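Local structure of DNA ligase (Alteromonas mediterranea, 6GDR) at residues D[63-68]-D[154-159]. The protein probably seals nicks in DNA as a minimal ligase of the Lig E type, built from an adenosine-monophosphate-binding nucleotidyltransferase domain and an OB-like domain. Numbering follows the deposited sequence.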
loop_
_atom_site.group_PDB
_atom_site.type_symbol
_atom_site.label_atom_id
_atom_site.label_comp_id
_atom_site.label_asym_id
_atom_site.label_seq_id
_atom_site.Cartn_x
_atom_site.Cartn_y
_atom_site.Cartn_z
ATOM N N ALA D 63 0.204 -3.472 24.978
ATOM C CA ALA D 63 -0.395 -3.606 26.298
ATOM C C ALA D 63 -1.836 -3.115 26.285
ATOM O O ALA D 63 -2.128 -2.016 25.805
ATOM C CB ALA D 63 0.421 -2.827 27.327
ATOM N N ASN D 64 -2.739 -3.942 26.812
ATOM C CA ASN D 64 -4.155 -3.628 26.980
ATOM C C ASN D 64 -4.914 -3.562 25.662
ATOM O O ASN D 64 -6.053 -3.077 25.638
ATOM C CB ASN D 64 -4.354 -2.311 27.743
ATOM C CG ASN D 64 -3.741 -2.345 29.130
ATOM O OD1 ASN D 64 -2.873 -1.538 29.459
ATOM N ND2 ASN D 64 -4.194 -3.285 29.951
ATOM N N TRP D 65 -4.329 -4.038 24.562
ATOM C CA TRP D 65 -5.060 -4.090 23.309
ATOM C C TRP D 65 -6.232 -5.064 23.430
ATOM O O TRP D 65 -6.231 -5.948 24.291
ATOM C CB TRP D 65 -4.142 -4.519 22.164
ATOM C CG TRP D 65 -3.275 -3.419 21.625
ATOM C CD1 TRP D 65 -2.935 -2.257 22.253
ATOM C CD2 TRP D 65 -2.644 -3.380 20.339
ATOM N NE1 TRP D 65 -2.128 -1.498 21.439
ATOM C CE2 TRP D 65 -1.936 -2.166 20.259
ATOM C CE3 TRP D 65 -2.610 -4.255 19.249
ATOM C CZ2 TRP D 65 -1.199 -1.805 19.132
ATOM C CZ3 TRP D 65 -1.880 -3.895 18.132
ATOM C CH2 TRP D 65 -1.185 -2.681 18.081
ATOM N N PRO D 66 -7.248 -4.921 22.579
ATOM C CA PRO D 66 -8.385 -5.847 22.634
ATOM C C PRO D 66 -7.952 -7.287 22.400
ATOM O O PRO D 66 -6.851 -7.569 21.921
ATOM C CB PRO D 66 -9.306 -5.352 21.511
ATOM C CG PRO D 66 -8.916 -3.934 21.292
ATOM C CD PRO D 66 -7.448 -3.863 21.572
ATOM N N LYS D 67 -8.847 -8.208 22.748
ATOM C CA LYS D 67 -8.617 -9.640 22.560
ATOM C C LYS D 67 -9.432 -10.159 21.376
ATOM O O LYS D 67 -10.238 -11.083 21.486
ATOM C CB LYS D 67 -8.956 -10.399 23.840
ATOM C CG LYS D 67 -8.086 -10.035 25.041
ATOM C CD LYS D 67 -6.619 -10.408 24.844
ATOM C CE LYS D 67 -6.431 -11.910 24.682
ATOM N NZ LYS D 67 -4.994 -12.301 24.686
ATOM N N ALA D 68 -9.203 -9.538 20.221
ATOM C CA ALA D 68 -9.897 -9.895 18.994
ATOM C C ALA D 68 -8.916 -9.825 17.832
ATOM O O ALA D 68 -7.770 -9.394 17.982
ATOM C CB ALA D 68 -11.099 -8.975 18.741
ATOM N N GLU D 154 -12.210 3.343 22.226
ATOM C CA GLU D 154 -12.618 4.027 23.449
ATOM C C GLU D 154 -12.400 3.152 24.676
ATOM O O GLU D 154 -12.143 3.669 25.769
ATOM C CB GLU D 154 -14.083 4.449 23.349
ATOM C CG GLU D 154 -14.332 5.586 22.371
ATOM C CD GLU D 154 -15.809 5.867 22.162
ATOM O OE1 GLU D 154 -16.644 5.084 22.664
ATOM O OE2 GLU D 154 -16.136 6.872 21.495
ATOM N N ALA D 155 -12.492 1.831 24.519
ATOM C CA ALA D 155 -12.259 0.893 25.606
ATOM C C ALA D 155 -10.815 0.408 25.661
ATOM O O ALA D 155 -10.538 -0.616 26.295
ATOM C CB ALA D 155 -13.208 -0.301 25.481
ATOM N N THR D 156 -9.895 1.116 25.013
ATOM C CA THR D 156 -8.483 0.739 24.988
ATOM C C THR D 156 -7.656 1.918 25.483
ATOM O O THR D 156 -7.620 2.969 24.810
ATOM C CB THR D 156 -8.049 0.330 23.583
ATOM O OG1 THR D 156 -8.803 -0.815 23.162
ATOM C CG2 THR D 156 -6.561 -0.010 23.549
ATOM N N PRO D 157 -6.976 1.804 26.630
ATOM C CA PRO D 157 -6.204 2.951 27.134
ATOM C C PRO D 157 -4.950 3.246 26.332
ATOM O O PRO D 157 -4.473 4.388 26.363
ATOM C CB PRO D 157 -5.858 2.537 28.570
ATOM C CG PRO D 157 -5.842 1.048 28.532
ATOM C CD PRO D 157 -6.897 0.646 27.540
ATOM N N ASN D 158 -4.408 2.273 25.616
ATOM C CA ASN D 158 -3.142 2.463 24.915
ATOM C C ASN D 158 -3.346 3.350 23.691
ATOM O O ASN D 158 -4.177 3.020 22.834
ATOM C CB ASN D 158 -2.570 1.111 24.501
ATOM C CG ASN D 158 -1.087 1.173 24.196
ATOM O OD1 ASN D 158 -0.568 2.209 23.779
ATOM N ND2 ASN D 158 -0.395 0.059 24.410
ATOM N N PRO D 159 -2.626 4.470 23.557
ATOM C CA PRO D 159 -2.802 5.317 22.366
ATOM C C PRO D 159 -2.169 4.747 21.106
ATOM O O PRO D 159 -2.411 5.289 20.019
ATOM C CB PRO D 159 -2.132 6.634 22.773
ATOM C CG PRO D 159 -1.095 6.229 23.752
ATOM C CD PRO D 159 -1.662 5.056 24.505
#
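Asn-158 sets its amide obliquely beside the NE1 corner of Trp-65, Asn-158 ND2 lying 3.8 Å from Trp-65 NE1, with amide and indole planes turned 68° apart. ND2 of Asn-158 donates to Ala-63 O at 3.0 Å, a nearly straight bond (162°) that meets a lone pair in the carbonyl plane and stays close to the plane of the amide. Asn-158 reaches the other loop because its chi1 of -161° swings CG away from the backbone N. Its amide has further partners: ND2 also donates to the carbonyl of Trp-60, and OD1 pairs with the hydroxyl of Thr-160, which bonds Trp-65 NE1 as well. Replacing Asn-158 by an alanine is likely to leave the Ala-63 carbonyl without this donor and open a gap beside the indole.

Van der Waals contacts flank this bond. Asn-64 sets CB against the Pro-157 ring, 3.8 Å from Pro-157 CG, while Thr-156 divides its branches: CG2 lies 3.7 Å from the backbone O of Asn-64, and OG1 sits 3.6 Å from CG of Pro-66. That hydroxyl is hydrogen-bonded to Leu-152 O, in the last turn of helix 142-154. The buried indole also packs edge-to-face with Trp-42 and Phe-161.

The example illustrates how an asparagine amide can join two irregular connections through a main-chain carbonyl. Here it is structural packing outside the nucleotide pocket, the Trp-65 side chain about 14 Å from the bound AMP, between helix-to-strand loops leading into strands 70-75 and 161-163 of one mixed sheet in the ATP-dependent ligase domain.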